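Local atomic coordinates of Baccell_00875 (Bacteroides cellulosilyticus DSM 14838, PDB entry 5NO8), a protein that probably acts as a polysaccharide lyase that removes the rhamnose caps linked to glucuronic acid on complex arabinogalactan proteins. Residues V346-R350 against T351-M355; M355-P358 against S359-R362; A393-L396 against G397-V400; L414-S417 against L418-Y421; A422-R426 against R427-T431. All coordinates share one frame; numbering follows the deposited sequence.

Contact 1: V346-R350 against T351-M355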
loop_
_atom_site.group_PDB
_atom_site.type_symbol
_atom_site.label_atom_id
_atom_site.label_comp_id
_atom_site.label_asym_id
_atom_site.label_seq_id
_atom_site.Cartn_x
_atom_site.Cartn_y
_atom_site.Cartn_z
ATOM N N VAL A 346 -1.261 20.017 12.082
ATOM C CA VAL A 346 -2.345 20.975 11.932
ATOM C C VAL A 346 -1.812 22.403 11.927
ATOM O O VAL A 346 -2.205 23.190 11.086
ATOM C CB VAL A 346 -3.421 20.701 13.000
ATOM C CG1 VAL A 346 -4.368 21.864 13.200
ATOM C CG2 VAL A 346 -4.178 19.434 12.614
ATOM N N ASP A 347 -0.928 22.736 12.878
ATOM C CA ASP A 347 -0.316 24.065 12.922
ATOM C C ASP A 347 0.495 24.375 11.683
ATOM O O ASP A 347 0.466 25.486 11.209
ATOM C CB ASP A 347 0.549 24.245 14.167
ATOM C CG ASP A 347 -0.284 24.309 15.468
ATOM O OD1 ASP A 347 -1.511 24.583 15.429
ATOM O OD2 ASP A 347 0.313 24.102 16.554
ATOM N N PHE A 348 1.193 23.377 11.136
ATOM C CA PHE A 348 1.939 23.561 9.890
ATOM C C PHE A 348 1.010 23.871 8.717
ATOM O O PHE A 348 1.324 24.752 7.902
ATOM C CB PHE A 348 2.800 22.334 9.574
ATOM C CG PHE A 348 3.877 22.602 8.567
ATOM C CD1 PHE A 348 3.593 22.554 7.204
ATOM C CD2 PHE A 348 5.179 22.867 8.957
ATOM C CE1 PHE A 348 4.566 22.821 6.257
ATOM C CE2 PHE A 348 6.169 23.124 8.006
ATOM C CZ PHE A 348 5.862 23.114 6.658
ATOM N N ILE A 349 -0.095 23.135 8.615
ATOM C CA ILE A 349 -1.059 23.349 7.540
ATOM C C ILE A 349 -1.561 24.800 7.592
ATOM O O ILE A 349 -1.508 25.532 6.589
ATOM C CB ILE A 349 -2.230 22.380 7.605
ATOM C CG1 ILE A 349 -1.763 20.963 7.252
ATOM C CG2 ILE A 349 -3.341 22.810 6.635
ATOM C CD1 ILE A 349 -2.715 19.869 7.635
ATOM N N ARG A 350 -1.982 25.219 8.780
ATOM C CA ARG A 350 -2.479 26.579 8.945
ATOM C C ARG A 350 -1.424 27.643 8.677
ATOM O O ARG A 350 -1.686 28.612 7.952
ATOM C CB ARG A 350 -3.080 26.778 10.343
ATOM C CG ARG A 350 -3.718 28.159 10.525
ATOM C CD ARG A 350 -4.329 28.323 11.894
ATOM N NE ARG A 350 -3.359 28.296 12.984
ATOM C CZ ARG A 350 -2.514 29.283 13.306
ATOM N NH1 ARG A 350 -2.445 30.425 12.622
ATOM N NH2 ARG A 350 -1.711 29.122 14.345
ATOM N N THR A 351 -0.244 27.494 9.252
ATOM C CA THR A 351 0.769 28.549 9.193
ATOM C C THR A 351 1.644 28.591 7.942
ATOM O O THR A 351 2.269 29.600 7.686
ATOM C CB THR A 351 1.674 28.543 10.432
ATOM O OG1 THR A 351 2.453 27.341 10.490
ATOM C CG2 THR A 351 0.825 28.719 11.680
ATOM N N ARG A 352 1.699 27.491 7.187
ATOM C CA ARG A 352 2.579 27.370 6.016
ATOM C C ARG A 352 1.846 26.972 4.740
ATOM O O ARG A 352 2.323 27.300 3.660
ATOM C CB ARG A 352 3.707 26.340 6.269
ATOM C CG ARG A 352 4.600 26.605 7.477
ATOM C CD ARG A 352 5.353 27.931 7.367
ATOM N NE ARG A 352 6.422 27.930 6.364
ATOM C CZ ARG A 352 6.387 28.477 5.132
ATOM N NH1 ARG A 352 5.302 29.077 4.630
ATOM N NH2 ARG A 352 7.470 28.407 4.361
ATOM N N GLN A 353 0.727 26.257 4.828
ATOM C CA GLN A 353 0.102 25.708 3.617
ATOM C C GLN A 353 -1.222 26.375 3.242
ATOM O O GLN A 353 -1.856 25.947 2.286
ATOM C CB GLN A 353 -0.072 24.184 3.723
ATOM C CG GLN A 353 1.236 23.446 4.017
ATOM C CD GLN A 353 1.216 21.954 3.722
ATOM O OE1 GLN A 353 1.909 21.187 4.408
ATOM N NE2 GLN A 353 0.486 21.531 2.667
ATOM N N GLN A 354 -1.645 27.406 3.974
ATOM C CA GLN A 354 -2.818 28.192 3.568
ATOM C C GLN A 354 -2.350 29.448 2.823
ATOM O O GLN A 354 -1.524 30.205 3.315
ATOM C CB GLN A 354 -3.721 28.560 4.755
ATOM C CG GLN A 354 -5.070 29.171 4.309
ATOM C CD GLN A 354 -6.098 29.283 5.412
ATOM O OE1 GLN A 354 -7.318 29.097 5.191
ATOM N NE2 GLN A 354 -5.623 29.512 6.626
ATOM N N MET A 355 -2.876 29.647 1.614
ATOM C CA MET A 355 -2.623 30.872 0.852
ATOM C C MET A 355 -3.207 32.063 1.629
ATOM O O MET A 355 -4.406 32.098 1.867
ATOM C CB MET A 355 -3.313 30.782 -0.521
ATOM C CG MET A 355 -3.147 32.021 -1.421
ATOM S SD MET A 355 -1.439 32.457 -1.739
ATOM C CE MET A 355 -0.976 31.174 -2.911
HETATM O O HOH W 1 -0.175 29.590 5.636
#
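Arg352 lays the start of its side chain over one face of the Phe348 ring at the C-terminal end of helix 338-352, an i to i+4 pairing on the last helical turn. CG of Arg352 stands 3.8 Å from the centroid of the Phe348 ring and almost on the ring normal, which makes this a CH-pi contact. The ring can lie under its partner because CG of Phe348 is anti to its backbone N (chi1 -163°), while bends at chi2 and chi3 carry the arginine chain onward, its guanidinium plane turned 38° from the ring. At the ring edge, near its plane, sits OE1 of Gln353, 3.5 Å from CD1 of Phe348, with the amide nearly perpendicular to the ring. That amide is held from outside: OE1 accepts from Arg345 and NE2 donates to the carbonyl of Met367. Tyr369 meets the same phenylalanine edge-to-face.

On another side of the helix, CG2 of Thr351 lies over one face of the Arg350 guanidinium, offset toward its rim. Thr351 also doubles the grip on the preceding turn, since its N and OG1 approach Asp347 O from opposite faces of the carbonyl plane, OG1 at 2.8 Å. Where the helix gives way to the loop, a water donates both to Arg350 O, at 2.9 Å, and to Gln354 O, at 2.8 Å.

Contact 2: M355-P358 against S359-R362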
loop_
_atom_site.group_PDB
_atom_site.type_symbol
_atom_site.label_atom_id
_atom_site.label_comp_id
_atom_site.label_asym_id
_atom_site.label_seq_id
_atom_site.Cartn_x
_atom_site.Cartn_y
_atom_site.Cartn_z
ATOM N N MET A 355 -2.876 29.647 1.614
ATOM C CA MET A 355 -2.623 30.872 0.852
ATOM C C MET A 355 -3.207 32.063 1.629
ATOM O O MET A 355 -4.406 32.098 1.867
ATOM C CB MET A 355 -3.313 30.782 -0.521
ATOM C CG MET A 355 -3.147 32.021 -1.421
ATOM S SD MET A 355 -1.439 32.457 -1.739
ATOM C CE MET A 355 -0.976 31.174 -2.911
ATOM N N ASN A 356 -2.348 32.986 2.043
ATOM C CA ASN A 356 -2.744 34.199 2.746
ATOM C C ASN A 356 -2.237 35.396 1.927
ATOM O O ASN A 356 -1.147 35.889 2.124
ATOM C CB ASN A 356 -2.185 34.205 4.179
ATOM C CG ASN A 356 -2.743 33.071 5.030
ATOM O OD1 ASN A 356 -3.873 32.612 4.843
ATOM N ND2 ASN A 356 -1.941 32.614 5.981
ATOM N N ASN A 357 -3.032 35.812 0.958
ATOM C CA ASN A 357 -2.600 36.838 0.006
ATOM C C ASN A 357 -3.888 37.295 -0.641
ATOM O O ASN A 357 -4.349 36.667 -1.601
ATOM C CB ASN A 357 -1.609 36.242 -1.013
ATOM C CG ASN A 357 -1.177 37.227 -2.106
ATOM O OD1 ASN A 357 -1.372 38.440 -2.011
ATOM N ND2 ASN A 357 -0.571 36.694 -3.149
ATOM N N PRO A 358 -4.522 38.341 -0.067
ATOM C CA PRO A 358 -5.648 38.917 -0.805
ATOM C C PRO A 358 -5.092 39.353 -2.153
ATOM O O PRO A 358 -3.943 39.776 -2.215
ATOM C CB PRO A 358 -6.090 40.107 0.065
ATOM C CG PRO A 358 -4.968 40.359 1.025
ATOM C CD PRO A 358 -4.269 39.046 1.209
ATOM N N SER A 359 -5.858 39.189 -3.220
ATOM C CA SER A 359 -5.355 39.435 -4.595
ATOM C C SER A 359 -4.589 38.255 -5.222
ATOM O O SER A 359 -4.006 38.413 -6.295
ATOM C CB SER A 359 -4.488 40.700 -4.698
ATOM O OG SER A 359 -3.121 40.412 -4.429
ATOM N N ASP A 360 -4.541 37.109 -4.543
ATOM C CA ASP A 360 -4.430 35.813 -5.222
ATOM C C ASP A 360 -5.848 35.289 -5.130
ATOM O O ASP A 360 -6.457 35.357 -4.066
ATOM C CB ASP A 360 -3.441 34.881 -4.495
ATOM C CG ASP A 360 -3.079 33.649 -5.310
ATOM O OD1 ASP A 360 -3.977 32.836 -5.604
ATOM O OD2 ASP A 360 -1.893 33.475 -5.638
ATOM N N LEU A 361 -6.398 34.788 -6.230
ATOM C CA LEU A 361 -7.741 34.186 -6.203
ATOM C C LEU A 361 -7.839 32.920 -5.333
ATOM O O LEU A 361 -8.928 32.506 -4.972
ATOM C CB LEU A 361 -8.190 33.815 -7.615
ATOM C CG LEU A 361 -8.464 34.946 -8.614
ATOM C CD1 LEU A 361 -8.589 34.337 -10.004
ATOM C CD2 LEU A 361 -9.734 35.694 -8.223
ATOM N N ARG A 362 -6.711 32.285 -5.033
ATOM C CA ARG A 362 -6.710 31.108 -4.153
ATOM C C ARG A 362 -6.600 31.485 -2.670
ATOM O O ARG A 362 -6.404 30.610 -1.832
ATOM C CB ARG A 362 -5.553 30.172 -4.528
ATOM C CG ARG A 362 -5.605 29.639 -5.949
ATOM C CD ARG A 362 -4.268 29.095 -6.386
ATOM N NE ARG A 362 -3.275 30.149 -6.590
ATOM C CZ ARG A 362 -2.108 29.993 -7.213
ATOM N NH1 ARG A 362 -1.292 31.030 -7.342
ATOM N NH2 ARG A 362 -1.735 28.818 -7.707
#
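Met355 reaches across the loop to Asp360, its methyl CE 3.7 Å from OD2 and the two side chains crossing at about a right angle. Nearer its root, CB of Met355 rests 3.4 Å from the carbonyl O of Arg362, where the two arms of the loop lie close. Between them the chain reverses through a type II beta turn from Asn357 to Asp360, closed by the bond from Asp360 N to Asn357 O (3.0 Å).

Next outward is what fixes the carboxylate. Arg362 grips it side-on in a salt bridge, NE to OD1 at 2.9 Å and NH1 to OD2 at 3.0 Å, each oxygen using its syn lone pair. The anti lone pair of OD1 takes the backbone N of Arg362 at 2.8 Å, an Asx turn. An alanine at Asp360 would remove all three bonds, and the Arg362 guanidinium would probably lose this carboxylate and be freer to swing, although NH2 also donates to the carbonyl of Leu378.

This surface loop links helix 338-352 to strand 369-370. Backbone bonds tie Met355 to Gly364 and Ala365, while Asn356 OD1 accepts from Arg420 on helix 412-429.

Contact 3: A393-L396 against G397-V400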
loop_
_atom_site.group_PDB
_atom_site.type_symbol
_atom_site.label_atom_id
_atom_site.label_comp_id
_atom_site.label_asym_id
_atom_site.label_seq_id
_atom_site.Cartn_x
_atom_site.Cartn_y
_atom_site.Cartn_z
ATOM N N ALA A 393 -9.896 19.474 -5.043
ATOM C CA ALA A 393 -9.913 18.013 -5.123
ATOM C C ALA A 393 -9.434 17.383 -3.804
ATOM O O ALA A 393 -9.971 17.715 -2.743
ATOM C CB ALA A 393 -9.104 17.524 -6.330
ATOM N N GLU A 394 -8.409 16.535 -3.839
ATOM C CA GLU A 394 -7.994 15.835 -2.630
ATOM C C GLU A 394 -7.446 16.772 -1.548
ATOM O O GLU A 394 -7.329 16.347 -0.395
ATOM C CB GLU A 394 -6.897 14.803 -2.944
ATOM C CG GLU A 394 -7.358 13.516 -3.583
ATOM C CD GLU A 394 -7.495 13.561 -5.097
ATOM O OE1 GLU A 394 -7.485 14.660 -5.726
ATOM O OE2 GLU A 394 -7.616 12.453 -5.663
ATOM N N ARG A 395 -7.054 17.993 -1.912
ATOM C CA ARG A 395 -6.575 18.990 -0.920
ATOM C C ARG A 395 -7.664 19.434 0.073
ATOM O O ARG A 395 -7.336 19.988 1.130
ATOM C CB ARG A 395 -5.952 20.216 -1.590
ATOM C CG ARG A 395 -4.470 20.136 -1.950
ATOM C CD ARG A 395 -4.117 18.986 -2.869
ATOM N NE ARG A 395 -4.746 19.132 -4.186
ATOM C CZ ARG A 395 -4.793 18.177 -5.110
ATOM N NH1 ARG A 395 -4.226 16.980 -4.892
ATOM N NH2 ARG A 395 -5.414 18.413 -6.270
ATOM N N LEU A 396 -8.934 19.167 -0.233
ATOM C CA LEU A 396 -10.035 19.252 0.747
ATOM C C LEU A 396 -9.778 18.536 2.078
ATOM O O LEU A 396 -10.308 18.952 3.106
ATOM C CB LEU A 396 -11.367 18.770 0.166
ATOM C CG LEU A 396 -12.207 19.798 -0.619
ATOM C CD1 LEU A 396 -12.897 20.736 0.380
ATOM C CD2 LEU A 396 -11.404 20.603 -1.626
ATOM N N GLY A 397 -8.981 17.460 2.059
ATOM C CA GLY A 397 -8.658 16.748 3.265
ATOM C C GLY A 397 -8.003 17.609 4.321
ATOM O O GLY A 397 -8.233 17.367 5.501
ATOM N N MET A 398 -7.221 18.597 3.922
ATOM C CA MET A 398 -6.630 19.553 4.891
ATOM C C MET A 398 -7.707 20.323 5.653
ATOM O O MET A 398 -7.606 20.491 6.881
ATOM C CB MET A 398 -5.649 20.482 4.227
ATOM C CG MET A 398 -4.345 19.747 3.901
ATOM S SD MET A 398 -3.080 20.755 3.210
ATOM C CE MET A 398 -3.552 20.678 1.475
ATOM N N GLY A 399 -8.782 20.720 4.965
ATOM C CA GLY A 399 -9.898 21.349 5.676
ATOM C C GLY A 399 -10.634 20.394 6.590
ATOM O O GLY A 399 -11.004 20.738 7.715
ATOM N N VAL A 400 -10.865 19.171 6.140
ATOM C CA VAL A 400 -11.597 18.215 6.939
ATOM C C VAL A 400 -10.761 17.873 8.196
ATOM O O VAL A 400 -11.294 17.781 9.311
ATOM C CB VAL A 400 -11.979 16.968 6.128
ATOM C CG1 VAL A 400 -12.689 15.948 6.991
ATOM C CG2 VAL A 400 -12.865 17.369 4.940
#
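From Arg395 to Met398 the chain passes from a short 3-10 segment into helix 396-409: Gly397 N bonds to Glu394 O at 3.2 Å and Met398 N to Arg395 O at 3.1 Å, both i to i+3, before Val400 N to Leu396 O sets the i to i+4 pattern. Gly397 N and Met398 N stand well above the planes of the carbonyls they bond to, whereas Val400 N lies in the carbonyl plane of Leu396.

Among the side chains, the methyl CE of Met398 curls back to CG of Arg395 at 3.6 Å, and the two chains cross at a slant. The return comes from the methionine's last torsion (chi3 -86°), which folds CE back along the aliphatic root of the arginine. Farther out, the Arg395 guanidinium heads away from the methionine to a salt bridge with Asp390 and a hydrogen bond to Asn678. CG2 of Val400 sits 3.5 Å from Leu396 O, beside the carbonyl that its own N uses. Glu394 turns its carboxylate from the helix to a salt bridge with Arg447, and its carbonyl O takes a second donor, Trp682 NE1.

A glycerol, likely picked up during crystallisation, lies about 5 Å from the Glu394 side chain. The arrangement is a buried 3-10 entry into helix 396-409, with Leu396 packing on Tyr421 and Val425 of helix 412-429.

Contact 4: L414-S417 against L418-Y421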
loop_
_atom_site.group_PDB
_atom_site.type_symbol
_atom_site.label_atom_id
_atom_site.label_comp_id
_atom_site.label_asym_id
_atom_site.label_seq_id
_atom_site.Cartn_x
_atom_site.Cartn_y
_atom_site.Cartn_z
ATOM N N LEU A 414 -7.794 27.962 14.267
ATOM C CA LEU A 414 -8.307 26.979 13.317
ATOM C C LEU A 414 -9.671 27.392 12.783
ATOM O O LEU A 414 -9.922 27.276 11.582
ATOM C CB LEU A 414 -8.419 25.582 13.935
ATOM C CG LEU A 414 -7.109 24.902 14.350
ATOM C CD1 LEU A 414 -7.360 23.463 14.766
ATOM C CD2 LEU A 414 -6.089 24.971 13.217
ATOM N N LYS A 415 -10.571 27.803 13.680
ATOM C CA LYS A 415 -11.904 28.227 13.255
ATOM C C LYS A 415 -11.801 29.346 12.233
ATOM O O LYS A 415 -12.475 29.292 11.210
ATOM C CB LYS A 415 -12.765 28.673 14.438
ATOM C CG LYS A 415 -14.160 29.104 14.034
ATOM C CD LYS A 415 -15.119 29.009 15.205
ATOM C CE LYS A 415 -16.470 29.595 14.829
ATOM N NZ LYS A 415 -17.377 29.579 16.006
ATOM N N GLN A 416 -10.959 30.343 12.497
ATOM C CA GLN A 416 -10.814 31.486 11.579
ATOM C C GLN A 416 -10.209 31.074 10.251
ATOM O O GLN A 416 -10.642 31.520 9.197
ATOM C CB GLN A 416 -10.004 32.634 12.207
ATOM C CG GLN A 416 -10.794 33.424 13.250
ATOM C CD GLN A 416 -12.231 33.733 12.799
ATOM O OE1 GLN A 416 -12.437 34.353 11.746
ATOM N NE2 GLN A 416 -13.226 33.247 13.563
ATOM N N SER A 417 -9.239 30.174 10.312
ATOM C CA SER A 417 -8.653 29.622 9.106
ATOM C C SER A 417 -9.698 28.861 8.269
ATOM O O SER A 417 -9.740 29.017 7.044
ATOM C CB SER A 417 -7.469 28.707 9.490
ATOM O OG SER A 417 -6.983 27.980 8.378
ATOM N N LEU A 418 -10.504 28.039 8.937
ATOM C CA LEU A 418 -11.516 27.215 8.317
ATOM C C LEU A 418 -12.654 28.024 7.693
ATOM O O LEU A 418 -13.146 27.655 6.621
ATOM C CB LEU A 418 -12.104 26.217 9.287
ATOM C CG LEU A 418 -11.182 25.033 9.614
ATOM C CD1 LEU A 418 -11.665 24.367 10.880
ATOM C CD2 LEU A 418 -11.153 24.031 8.448
ATOM N N LEU A 419 -13.077 29.100 8.354
ATOM C CA LEU A 419 -14.113 29.978 7.762
ATOM C C LEU A 419 -13.638 30.552 6.442
ATOM O O LEU A 419 -14.407 30.629 5.482
ATOM C CB LEU A 419 -14.556 31.077 8.745
ATOM C CG LEU A 419 -15.367 30.507 9.914
ATOM C CD1 LEU A 419 -15.402 31.504 11.066
ATOM C CD2 LEU A 419 -16.783 30.109 9.539
ATOM N N ARG A 420 -12.361 30.914 6.377
ATOM C CA ARG A 420 -11.775 31.392 5.154
ATOM C C ARG A 420 -11.680 30.323 4.090
ATOM O O ARG A 420 -11.918 30.598 2.904
ATOM C CB ARG A 420 -10.397 31.966 5.397
ATOM C CG ARG A 420 -10.431 33.293 6.112
ATOM C CD ARG A 420 -9.036 33.764 6.432
ATOM N NE ARG A 420 -8.207 33.848 5.238
ATOM C CZ ARG A 420 -6.969 33.364 5.098
ATOM N NH1 ARG A 420 -6.316 32.761 6.104
ATOM N NH2 ARG A 420 -6.346 33.511 3.926
ATOM N N TYR A 421 -11.307 29.114 4.504
ATOM C CA TYR A 421 -11.228 28.019 3.560
ATOM C C TYR A 421 -12.577 27.699 2.952
ATOM O O TYR A 421 -12.705 27.600 1.721
ATOM C CB TYR A 421 -10.691 26.749 4.234
ATOM C CG TYR A 421 -10.481 25.634 3.255
ATOM C CD1 TYR A 421 -9.701 25.833 2.113
ATOM C CD2 TYR A 421 -11.019 24.387 3.463
ATOM C CE1 TYR A 421 -9.484 24.818 1.209
ATOM C CE2 TYR A 421 -10.772 23.356 2.574
ATOM C CZ TYR A 421 -10.015 23.592 1.439
ATOM O OH TYR A 421 -9.784 22.563 0.548
#
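Leu419 lies beside Lys415 on helix 412-429, one turn on, in the i to i+4 spacing of a regular alpha helix. Four backbone bonds run through these two turns. Leu418 N to Leu414 O measures 2.8 Å, Leu419 N to Lys415 O and Tyr421 N to Ser417 O are of ordinary length, and Arg420 N to Gln416 O is weak at 3.4 Å.

Side-chain packing comes next. CD1 of Leu419 is 4.0 Å from CG of Lys415, and the two side chains run side by side, pointing the same way. The same methyl also receives the Gln416 amide, whose NE2 comes to 3.7 Å because that chain bends at chi2 (-44°) and crosses the leucine at a slant. Leu418 instead presses onto the preceding turn, its CG 3.2 Å from Leu414 O. It also packs on Leu402 and Val403 of helix 396-409 and on Met461 of helix 448-465, so this residue joins three helices.

Arg420, Ser417 and Tyr421 carry polar or ring contacts to other parts of the chain. Arg420 forms a salt bridge with Asp363 through NH2, tying the helix to the loop beyond helix 338-352. Tyr421 sends its ring away from the preceding turn toward Leu396, and it also meets the ring of Tyr366 with the planes at about 45°. Tyr366 reaches this helix a second time through its hydroxyl: OG of Ser417, set anti to its own backbone N (chi1 171°), is hydrogen-bonded to Tyr366 OH.

Contact 5: A422-R426 against R427-T431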
loop_
_atom_site.group_PDB
_atom_site.type_symbol
_atom_site.label_atom_id
_atom_site.label_comp_id
_atom_site.label_asym_id
_atom_site.label_seq_id
_atom_site.Cartn_x
_atom_site.Cartn_y
_atom_site.Cartn_z
ATOM N N ALA A 422 -13.577 27.558 3.805
ATOM C CA ALA A 422 -14.921 27.201 3.376
ATOM C C ALA A 422 -15.535 28.241 2.425
ATOM O O ALA A 422 -16.271 27.886 1.504
ATOM C CB ALA A 422 -15.830 26.983 4.558
ATOM N N ASP A 423 -15.212 29.500 2.654
ATOM C CA ASP A 423 -15.539 30.560 1.705
ATOM C C ASP A 423 -14.827 30.430 0.384
ATOM O O ASP A 423 -15.450 30.591 -0.666
ATOM C CB ASP A 423 -15.245 31.926 2.290
ATOM C CG ASP A 423 -16.492 32.635 2.636
ATOM O OD1 ASP A 423 -17.084 32.327 3.691
ATOM O OD2 ASP A 423 -16.920 33.440 1.790
ATOM N N PHE A 424 -13.520 30.189 0.420
ATOM C CA PHE A 424 -12.776 29.894 -0.799
ATOM C C PHE A 424 -13.422 28.746 -1.581
ATOM O O PHE A 424 -13.611 28.856 -2.790
ATOM C CB PHE A 424 -11.289 29.577 -0.516
ATOM C CG PHE A 424 -10.636 28.751 -1.594
ATOM C CD1 PHE A 424 -10.208 29.344 -2.786
ATOM C CD2 PHE A 424 -10.479 27.368 -1.438
ATOM C CE1 PHE A 424 -9.616 28.575 -3.789
ATOM C CE2 PHE A 424 -9.907 26.597 -2.441
ATOM C CZ PHE A 424 -9.470 27.199 -3.615
ATOM N N VAL A 425 -13.771 27.657 -0.896
ATOM C CA VAL A 425 -14.360 26.510 -1.574
ATOM C C VAL A 425 -15.713 26.880 -2.224
ATOM O O VAL A 425 -15.955 26.573 -3.410
ATOM C CB VAL A 425 -14.538 25.315 -0.627
ATOM C CG1 VAL A 425 -15.272 24.170 -1.304
ATOM C CG2 VAL A 425 -13.167 24.842 -0.132
ATOM N N ARG A 426 -16.591 27.475 -1.427
ATOM C CA ARG A 426 -17.943 27.798 -1.884
ATOM C C ARG A 426 -17.934 28.799 -3.036
ATOM O O ARG A 426 -18.652 28.616 -4.023
ATOM C CB ARG A 426 -18.792 28.312 -0.707
ATOM C CG ARG A 426 -20.218 28.695 -1.049
ATOM C CD ARG A 426 -21.087 27.508 -1.441
ATOM N NE ARG A 426 -22.314 27.989 -2.101
ATOM C CZ ARG A 426 -22.689 27.745 -3.365
ATOM N NH1 ARG A 426 -21.992 26.944 -4.182
ATOM N NH2 ARG A 426 -23.828 28.287 -3.809
ATOM N N ARG A 427 -17.111 29.832 -2.921
ATOM C CA ARG A 427 -17.118 30.925 -3.890
ATOM C C ARG A 427 -16.235 30.671 -5.096
ATOM O O ARG A 427 -16.613 31.046 -6.194
ATOM C CB ARG A 427 -16.702 32.240 -3.234
ATOM C CG ARG A 427 -17.675 32.721 -2.181
ATOM C CD ARG A 427 -17.097 33.905 -1.420
ATOM N NE ARG A 427 -18.043 34.370 -0.406
ATOM C CZ ARG A 427 -17.805 35.333 0.485
ATOM N NH1 ARG A 427 -16.620 35.951 0.536
ATOM N NH2 ARG A 427 -18.753 35.648 1.368
ATOM N N LYS A 428 -15.060 30.061 -4.903
ATOM C CA LYS A 428 -14.092 29.892 -5.996
ATOM C C LYS A 428 -14.096 28.513 -6.656
ATOM O O LYS A 428 -13.820 28.416 -7.853
ATOM C CB LYS A 428 -12.685 30.219 -5.533
ATOM C CG LYS A 428 -12.515 31.637 -5.016
ATOM C CD LYS A 428 -12.526 32.648 -6.165
ATOM C CE LYS A 428 -12.099 34.031 -5.697
ATOM N NZ LYS A 428 -13.053 34.564 -4.677
ATOM N N LEU A 429 -14.361 27.455 -5.891
ATOM C CA LEU A 429 -14.377 26.100 -6.449
ATOM C C LEU A 429 -15.749 25.613 -6.880
ATOM O O LEU A 429 -15.842 24.620 -7.617
ATOM C CB LEU A 429 -13.772 25.085 -5.469
ATOM C CG LEU A 429 -12.319 25.304 -5.076
ATOM C CD1 LEU A 429 -11.888 24.135 -4.200
ATOM C CD2 LEU A 429 -11.386 25.470 -6.265
ATOM N N GLN A 430 -16.813 26.262 -6.411
ATOM C CA GLN A 430 -18.150 25.868 -6.799
ATOM C C GLN A 430 -18.817 26.978 -7.639
ATOM O O GLN A 430 -18.422 28.141 -7.568
ATOM C CB GLN A 430 -18.985 25.528 -5.579
ATOM C CG GLN A 430 -18.591 24.234 -4.871
ATOM C CD GLN A 430 -19.678 23.767 -3.919
ATOM O OE1 GLN A 430 -20.139 24.538 -3.076
ATOM N NE2 GLN A 430 -20.121 22.522 -4.066
ATOM N N THR A 431 -19.790 26.581 -8.459
ATOM C CA THR A 431 -20.693 27.529 -9.127
ATOM C C THR A 431 -21.832 27.786 -8.152
ATOM O O THR A 431 -21.992 27.060 -7.164
ATOM C CB THR A 431 -21.307 26.955 -10.430
ATOM O OG1 THR A 431 -22.183 25.858 -10.117
ATOM C CG2 THR A 431 -20.241 26.479 -11.389
#
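As modelled, Asp423 stands over one face of the Arg427 guanidinium, but its OD2 sits too close to its neighbour, so the detail of this salt bridge is doubtful. The Arg426 guanidinium meets its partners at an edge: NH1 donates to Gln430 OE1 at 3.2 Å and to Thr431 O at 3.0 Å, both acceptors somewhat tilted from its plane. The Phe424 ring takes Leu429 CD1 at 3.6 Å from CE2 and Lys428 CB at 3.8 Å from CD1, each approaching obliquely.

These groups gather where helix 412-429 ends, its last turn widened to a pi-type turn. Leu429 N makes two weak bonds there, to Phe424 O and to Val425 O. A bend at chi2 (68°) brings the Arg426 chain over the departing loop, where NH2 also donates to Asp432 O and Tyr434 adds a cation-pi contact. A leucine in place of Arg426 would probably leave Thr431 O without this donor and the chain beyond the helix less firmly held. Gln430 has other anchors: OE1 also bonds to Tyr458 OH, and NE2 to Thr436 and Thr477.

Overall arrangement
The five contacts gather in the helical part of the chain, with contacts 1 and 2 joined in sequence at Met355 and contacts 4 and 5 adjoining on helix 412-429. Contact 4 touches three others: its centre lies about 11 Å from that of contact 1, where Val346 CG1 packs on Leu414 CD2 at 3.6 Å, about 13 Å from contact 3, where Gly399 O touches Leu418 CD2, and about 14 Å from contact 2, joined through Asn356 and Arg420. Contact 1 also reaches contact 3 through Ile349 and Met398. Between contacts 2 and 5, CA of Arg362 rests 3.9 Å from CE1 of Phe424. Contacts 1 and 5, with nearest atoms about 7 Å apart, do not touch.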